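Local coordinates for protein DNA primase (Aquifex aeolicus, PDB 2AU3) that probably synthesises the short RNA primers that DNA polymerase extends during DNA replication, using a zinc-binding domain and a Toprim-containing RNA polymerase core, at residues Asp114-Ser119 with Asp183-Arg188; Arg124-Tyr129 with Arg206-Asp211. All blocks are in the same frame, centred on the assembly; numbering follows the deposited sequence.

Interaction 1 of 2, residues Asp114-Ser119 with Asp183-Arg188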
loop_
_atom_site.group_PDB
_atom_site.type_symbol
_atom_site.label_atom_id
_atom_site.label_comp_id
_atom_site.label_asym_id
_atom_site.label_seq_id
_atom_site.Cartn_x
_atom_site.Cartn_y
_atom_site.Cartn_z
ATOM N N ASP A 114 3.217 -15.378 -0.700
ATOM C CA ASP A 114 3.607 -16.284 0.400
ATOM C C ASP A 114 4.981 -16.877 0.179
ATOM O O ASP A 114 5.741 -17.094 1.137
ATOM C CB ASP A 114 2.600 -17.438 0.533
ATOM C CG ASP A 114 1.179 -16.951 0.863
ATOM O OD1 ASP A 114 1.014 -15.887 1.523
ATOM O OD2 ASP A 114 0.165 -17.570 0.473
ATOM N N PHE A 115 5.290 -17.163 -1.081
ATOM C CA PHE A 115 6.585 -17.714 -1.471
ATOM C C PHE A 115 7.722 -16.720 -1.163
ATOM O O PHE A 115 8.742 -17.066 -0.544
ATOM C CB PHE A 115 6.568 -18.070 -2.971
ATOM C CG PHE A 115 7.930 -18.291 -3.551
ATOM C CD1 PHE A 115 8.674 -19.413 -3.199
ATOM C CD2 PHE A 115 8.486 -17.359 -4.418
ATOM C CE1 PHE A 115 9.962 -19.614 -3.712
ATOM C CE2 PHE A 115 9.764 -17.550 -4.942
ATOM C CZ PHE A 115 10.498 -18.695 -4.589
ATOM N N TYR A 116 7.525 -15.481 -1.597
ATOM C CA TYR A 116 8.477 -14.404 -1.335
ATOM C C TYR A 116 8.655 -14.105 0.161
ATOM O O TYR A 116 9.780 -13.846 0.617
ATOM C CB TYR A 116 8.012 -13.145 -2.019
ATOM C CG TYR A 116 8.135 -13.125 -3.517
ATOM C CD1 TYR A 116 9.166 -13.801 -4.178
ATOM C CD2 TYR A 116 7.247 -12.376 -4.281
ATOM C CE1 TYR A 116 9.268 -13.757 -5.595
ATOM C CE2 TYR A 116 7.373 -12.298 -5.683
ATOM C CZ TYR A 116 8.383 -12.975 -6.314
ATOM O OH TYR A 116 8.494 -12.879 -7.676
ATOM N N ARG A 117 7.548 -14.089 0.898
ATOM C CA ARG A 117 7.591 -13.906 2.352
ATOM C C ARG A 117 8.441 -14.990 3.006
ATOM O O ARG A 117 9.318 -14.693 3.799
ATOM C CB ARG A 117 6.181 -13.918 2.964
ATOM C CG ARG A 117 6.198 -13.878 4.472
ATOM C CD ARG A 117 4.871 -14.277 5.151
ATOM N NE ARG A 117 3.765 -13.447 4.690
ATOM C CZ ARG A 117 2.761 -13.910 3.964
ATOM N NH1 ARG A 117 2.734 -15.200 3.651
ATOM N NH2 ARG A 117 1.779 -13.096 3.561
ATOM N N GLU A 118 8.185 -16.250 2.656
ATOM C CA GLU A 118 8.973 -17.356 3.189
ATOM C C GLU A 118 10.433 -17.191 2.809
ATOM O O GLU A 118 11.328 -17.526 3.587
ATOM C CB GLU A 118 8.480 -18.691 2.612
ATOM C CG GLU A 118 8.250 -19.774 3.655
ATOM C CD GLU A 118 9.302 -20.870 3.614
ATOM O OE1 GLU A 118 10.343 -20.696 4.296
ATOM O OE2 GLU A 118 9.096 -21.908 2.907
ATOM N N SER A 119 10.664 -16.726 1.588
ATOM C CA SER A 119 12.001 -16.596 1.062
ATOM C C SER A 119 12.774 -15.502 1.809
ATOM O O SER A 119 13.950 -15.655 2.091
ATOM C CB SER A 119 11.939 -16.327 -0.429
ATOM O OG SER A 119 11.334 -17.433 -1.116
ATOM N N ASP A 183 11.946 -14.861 -13.139
ATOM C CA ASP A 183 11.169 -13.990 -12.290
ATOM C C ASP A 183 11.593 -12.566 -12.576
ATOM O O ASP A 183 12.766 -12.239 -12.484
ATOM C CB ASP A 183 11.492 -14.320 -10.836
ATOM C CG ASP A 183 10.631 -13.558 -9.841
ATOM O OD1 ASP A 183 9.829 -12.673 -10.243
ATOM O OD2 ASP A 183 10.709 -13.782 -8.622
ATOM N N LEU A 184 10.633 -11.718 -12.903
ATOM C CA LEU A 184 10.904 -10.300 -13.098
ATOM C C LEU A 184 11.606 -9.664 -11.873
ATOM O O LEU A 184 12.469 -8.791 -12.017
ATOM C CB LEU A 184 9.595 -9.564 -13.398
ATOM C CG LEU A 184 9.623 -8.039 -13.566
ATOM C CD1 LEU A 184 10.431 -7.649 -14.815
ATOM C CD2 LEU A 184 8.202 -7.449 -13.618
ATOM N N PHE A 185 11.262 -10.145 -10.688
ATOM C CA PHE A 185 11.749 -9.578 -9.435
ATOM C C PHE A 185 12.976 -10.289 -8.861
ATOM O O PHE A 185 13.407 -9.979 -7.739
ATOM C CB PHE A 185 10.613 -9.580 -8.422
ATOM C CG PHE A 185 9.470 -8.744 -8.846
ATOM C CD1 PHE A 185 9.530 -7.363 -8.707
ATOM C CD2 PHE A 185 8.365 -9.309 -9.460
ATOM C CE1 PHE A 185 8.488 -6.566 -9.137
ATOM C CE2 PHE A 185 7.300 -8.506 -9.893
ATOM C CZ PHE A 185 7.364 -7.147 -9.727
ATOM N N LEU A 186 13.548 -11.218 -9.630
ATOM C CA LEU A 186 14.694 -12.021 -9.173
ATOM C C LEU A 186 15.729 -11.205 -8.394
ATOM O O LEU A 186 16.159 -10.158 -8.856
ATOM C CB LEU A 186 15.371 -12.741 -10.352
ATOM C CG LEU A 186 16.457 -13.757 -10.004
ATOM C CD1 LEU A 186 15.880 -14.891 -9.144
ATOM C CD2 LEU A 186 17.048 -14.331 -11.293
ATOM N N ARG A 187 16.061 -11.672 -7.187
ATOM C CA ARG A 187 17.126 -11.082 -6.380
ATOM C C ARG A 187 16.729 -9.781 -5.690
ATOM O O ARG A 187 17.556 -9.140 -5.089
ATOM C CB ARG A 187 18.394 -10.889 -7.241
ATOM C CG ARG A 187 19.715 -11.040 -6.502
ATOM C CD ARG A 187 19.982 -12.429 -5.906
ATOM N NE ARG A 187 20.044 -13.475 -6.927
ATOM C CZ ARG A 187 19.499 -14.675 -6.800
ATOM N NH1 ARG A 187 18.846 -15.000 -5.692
ATOM N NH2 ARG A 187 19.594 -15.551 -7.785
ATOM N N ARG A 188 15.461 -9.393 -5.768
ATOM C CA ARG A 188 15.010 -8.142 -5.164
ATOM C C ARG A 188 14.243 -8.388 -3.883
ATOM O O ARG A 188 13.629 -9.440 -3.712
ATOM C CB ARG A 188 14.106 -7.353 -6.118
ATOM C CG ARG A 188 14.786 -6.912 -7.397
ATOM C CD ARG A 188 13.887 -6.139 -8.360
ATOM N NE ARG A 188 14.710 -5.759 -9.508
ATOM C CZ ARG A 188 15.178 -4.548 -9.732
ATOM N NH1 ARG A 188 14.831 -3.534 -8.933
ATOM N NH2 ARG A 188 15.984 -4.347 -10.766
#

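Interaction 2 of 2, residues Arg124-Tyr129 with Arg206-Asp211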
loop_
_atom_site.group_PDB
_atom_site.type_symbol
_atom_site.label_atom_id
_atom_site.label_comp_id
_atom_site.label_asym_id
_atom_site.label_seq_id
_atom_site.Cartn_x
_atom_site.Cartn_y
_atom_site.Cartn_z
ATOM N N ARG A 124 19.284 -14.598 5.034
ATOM C CA ARG A 124 19.820 -13.751 6.092
ATOM C C ARG A 124 20.204 -12.351 5.607
ATOM O O ARG A 124 20.010 -11.371 6.317
ATOM C CB ARG A 124 21.009 -14.429 6.759
ATOM C CG ARG A 124 21.361 -13.860 8.128
ATOM C CD ARG A 124 22.462 -14.632 8.832
ATOM N NE ARG A 124 23.164 -13.827 9.832
ATOM C CZ ARG A 124 24.276 -14.218 10.447
ATOM N NH1 ARG A 124 24.812 -15.403 10.155
ATOM N NH2 ARG A 124 24.846 -13.431 11.356
ATOM N N GLU A 125 20.751 -12.265 4.400
ATOM C CA GLU A 125 21.183 -10.986 3.853
ATOM C C GLU A 125 20.000 -10.074 3.559
ATOM O O GLU A 125 20.004 -8.911 3.954
ATOM C CB GLU A 125 22.055 -11.166 2.602
ATOM C CG GLU A 125 23.216 -12.157 2.763
ATOM C CD GLU A 125 22.791 -13.612 2.576
ATOM O OE1 GLU A 125 22.524 -14.020 1.418
ATOM O OE2 GLU A 125 22.719 -14.353 3.588
ATOM N N ALA A 126 18.989 -10.605 2.871
ATOM C CA ALA A 126 17.791 -9.835 2.598
ATOM C C ALA A 126 17.136 -9.335 3.889
ATOM O O ALA A 126 16.751 -8.182 3.966
ATOM C CB ALA A 126 16.791 -10.652 1.768
ATOM N N SER A 127 17.010 -10.216 4.884
ATOM C CA SER A 127 16.312 -9.884 6.126
ATOM C C SER A 127 17.079 -8.788 6.851
ATOM O O SER A 127 16.505 -7.748 7.214
ATOM C CB SER A 127 16.182 -11.106 7.046
ATOM O OG SER A 127 15.261 -12.039 6.530
ATOM N N GLU A 128 18.384 -9.008 7.024
ATOM C CA GLU A 128 19.236 -8.000 7.666
ATOM C C GLU A 128 19.234 -6.709 6.879
ATOM O O GLU A 128 19.224 -5.618 7.472
ATOM C CB GLU A 128 20.671 -8.503 7.885
ATOM C CG GLU A 128 20.767 -9.724 8.788
ATOM C CD GLU A 128 22.194 -10.030 9.255
ATOM O OE1 GLU A 128 23.159 -9.371 8.786
ATOM O OE2 GLU A 128 22.346 -10.924 10.115
ATOM N N TYR A 129 19.208 -6.802 5.551
ATOM C CA TYR A 129 19.157 -5.581 4.756
ATOM C C TYR A 129 17.954 -4.766 5.165
ATOM O O TYR A 129 18.103 -3.640 5.615
ATOM C CB TYR A 129 19.122 -5.851 3.245
ATOM C CG TYR A 129 18.857 -4.599 2.420
ATOM C CD1 TYR A 129 19.905 -3.744 2.040
ATOM C CD2 TYR A 129 17.564 -4.260 2.032
ATOM C CE1 TYR A 129 19.662 -2.589 1.295
ATOM C CE2 TYR A 129 17.310 -3.115 1.281
ATOM C CZ TYR A 129 18.369 -2.284 0.913
ATOM O OH TYR A 129 18.099 -1.137 0.182
ATOM N N ARG A 206 12.847 -3.925 -4.979
ATOM C CA ARG A 206 13.990 -3.031 -4.737
ATOM C C ARG A 206 15.234 -3.878 -4.892
ATOM O O ARG A 206 15.418 -4.818 -4.157
ATOM C CB ARG A 206 13.920 -2.504 -3.291
ATOM C CG ARG A 206 15.215 -1.858 -2.747
ATOM C CD ARG A 206 15.850 -0.852 -3.696
ATOM N NE ARG A 206 16.030 0.458 -3.072
ATOM C CZ ARG A 206 17.196 1.077 -2.945
ATOM N NH1 ARG A 206 18.311 0.510 -3.404
ATOM N NH2 ARG A 206 17.250 2.271 -2.358
ATOM N N ARG A 207 16.103 -3.578 -5.837
ATOM C CA ARG A 207 17.257 -4.460 -5.947
ATOM C C ARG A 207 18.283 -4.215 -4.816
ATOM O O ARG A 207 18.409 -3.094 -4.299
ATOM C CB ARG A 207 17.844 -4.463 -7.359
ATOM C CG ARG A 207 18.973 -3.550 -7.595
ATOM C CD ARG A 207 19.538 -3.681 -8.995
ATOM N NE ARG A 207 19.780 -2.365 -9.564
ATOM C CZ ARG A 207 20.675 -1.509 -9.083
ATOM N NH1 ARG A 207 21.425 -1.859 -8.049
ATOM N NH2 ARG A 207 20.843 -0.321 -9.646
ATOM N N ILE A 208 18.902 -5.295 -4.354
ATOM C CA ILE A 208 19.858 -5.226 -3.254
ATOM C C ILE A 208 21.256 -5.639 -3.720
ATOM O O ILE A 208 22.222 -5.547 -2.958
ATOM C CB ILE A 208 19.396 -6.089 -2.049
ATOM C CG1 ILE A 208 19.095 -7.540 -2.484
ATOM C CG2 ILE A 208 18.194 -5.426 -1.359
ATOM C CD1 ILE A 208 18.897 -8.530 -1.331
ATOM N N VAL A 209 21.354 -6.109 -4.965
ATOM C CA VAL A 209 22.660 -6.363 -5.575
ATOM C C VAL A 209 23.030 -5.251 -6.560
ATOM O O VAL A 209 22.157 -4.536 -7.042
ATOM C CB VAL A 209 22.730 -7.757 -6.251
ATOM C CG1 VAL A 209 22.387 -8.861 -5.239
ATOM C CG2 VAL A 209 21.802 -7.839 -7.456
ATOM N N GLU A 210 24.326 -5.111 -6.837
ATOM C CA GLU A 210 24.839 -4.185 -7.857
ATOM C C GLU A 210 24.614 -4.721 -9.271
ATOM O O GLU A 210 25.071 -5.816 -9.608
ATOM C CB GLU A 210 26.333 -3.922 -7.632
ATOM C CG GLU A 210 26.616 -2.572 -7.010
ATOM C CD GLU A 210 27.954 -2.520 -6.293
ATOM O OE1 GLU A 210 28.994 -2.367 -6.981
ATOM O OE2 GLU A 210 27.961 -2.613 -5.041
ATOM N N ASP A 211 23.924 -3.930 -10.091
ATOM C CA ASP A 211 23.373 -4.382 -11.374
ATOM C C ASP A 211 23.139 -3.150 -12.258
ATOM O O ASP A 211 23.074 -2.027 -11.756
ATOM C CB ASP A 211 22.032 -5.104 -11.133
ATOM C CG ASP A 211 21.793 -6.244 -12.096
ATOM O OD1 ASP A 211 21.453 -5.974 -13.268
ATOM O OD2 ASP A 211 21.910 -7.452 -11.779
#

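Interaction 1 of 2, residues Asp114-Ser119 with Asp183-Arg188
Tyr116 and Asp183 join helix 101-122 to the turn between strands 182-183 and 188-194 through one buried side-chain hydrogen bond, within the N-terminal part of the primase catalytic core. The turn is built on an Asx turn, and its aspartate faces two ways. One carboxylate oxygen holds its own loop; the other receives the tyrosine.

Tyr116 OH donates to Asp183 OD2 over 2.6 Å, meeting that oxygen on its syn side. Ring and carboxylate lie nearly coplanar, 9° apart, and OD2 also comes within 3.4 Å of Tyr116 CE1, at the edge of the ring. A tyrosine suits this place because its long, rigid ring spans the gap left between the backbones, whose closest CA atoms, those of Tyr116 and Arg188, are 9.8 Å apart, and still ends in a donor. The tyrosine side chain also touches Leu154 and Val190, and its ring meets Phe203 edge-to-face. Phe185 lies beside the hydroxyl, its CB 4.0 Å from Tyr116 OH, and its side chain also touches Val190 of strand 188-194 and Ile217 of strand 216-218.

Asp183 has CG anti to its backbone N (chi1 -174°), which extends the carboxylate toward the helix, while its backbone N is bound by Ser151 OG. Two donors, a phenol on OD2 and an amide on OD1, probably help to stabilise the buried charge. The chain passes through a type I turn from Asp183 to Leu186 and then a type II turn from Phe185 to Arg188, which bring it round into strand 188-194. Closing the Asx turn, Phe185 N reaches Asp183 OD1 at 2.9 Å with an N-H...O angle of 164°, approaching from above the carboxylate plane.

Interaction 2 of 2, residues Arg124-Tyr129 with Arg206-Asp211
Tyr129 lies against Ile208 and Arg206 where helix 124-132 packs beside strand 200-207 and the loop that follows it, the strand being part of the four-stranded antiparallel sheet in the N-terminal region of the catalytic core. No hydrogen bond crosses between the two segments.

The apolar part centres on a CH-pi contact. Ile208 CG2 sits over the middle of one face of the Tyr129 ring, 3.6 Å from its centroid and 14° off the ring normal. Tyrosine offers a broad flat surface, and the beta-branched isoleucine can press one methyl on it while sending its other branch elsewhere: CD1 runs to Ala126, 4.3 Å from that residue's CB. Alanine's small side chain lets the helix come this near, and Tyr147 touches both Ala126 and Ile208.

The polar part lies at the far end of the ring. With CG anti to the backbone N (chi1 171°), Tyr129 carries its hydroxyl across to Arg206, whose bent chain presents the guanidinium face to it, the two planes 60° apart. The Arg206 side chain is about 11 Å from that of Asp295, a predicted magnesium ligand. A leucine in place of Tyr129 would probably leave Ile208 CG2 without its aromatic face and the Arg206 guanidinium without the hydroxyl over its face. Tyr129 OH stands over the centre of that group, 3.9 Å from Arg206 CZ.

Overall arrangement
Interactions 1 and 2 lie about 12 Å apart, centre to centre, on the same side of the chain's centre and in the N-terminal part of the catalytic core. Their segments alternate along the chain: the successive helices 101-122 and 124-132 come first, then the turn before strand 188-194, then strand 200-207 with the loop that follows it. Those two strands are antiparallel neighbours in one four-stranded sheet, so the consecutive helices meet the turn leading into one strand and the residues leaving its neighbour. The strand-side segments also touch directly, Arg187 O packing 3.4 Å from Ile208 CG1. The two contacts thus set the helical pair beside one edge region of the polymerase core's N-terminal part.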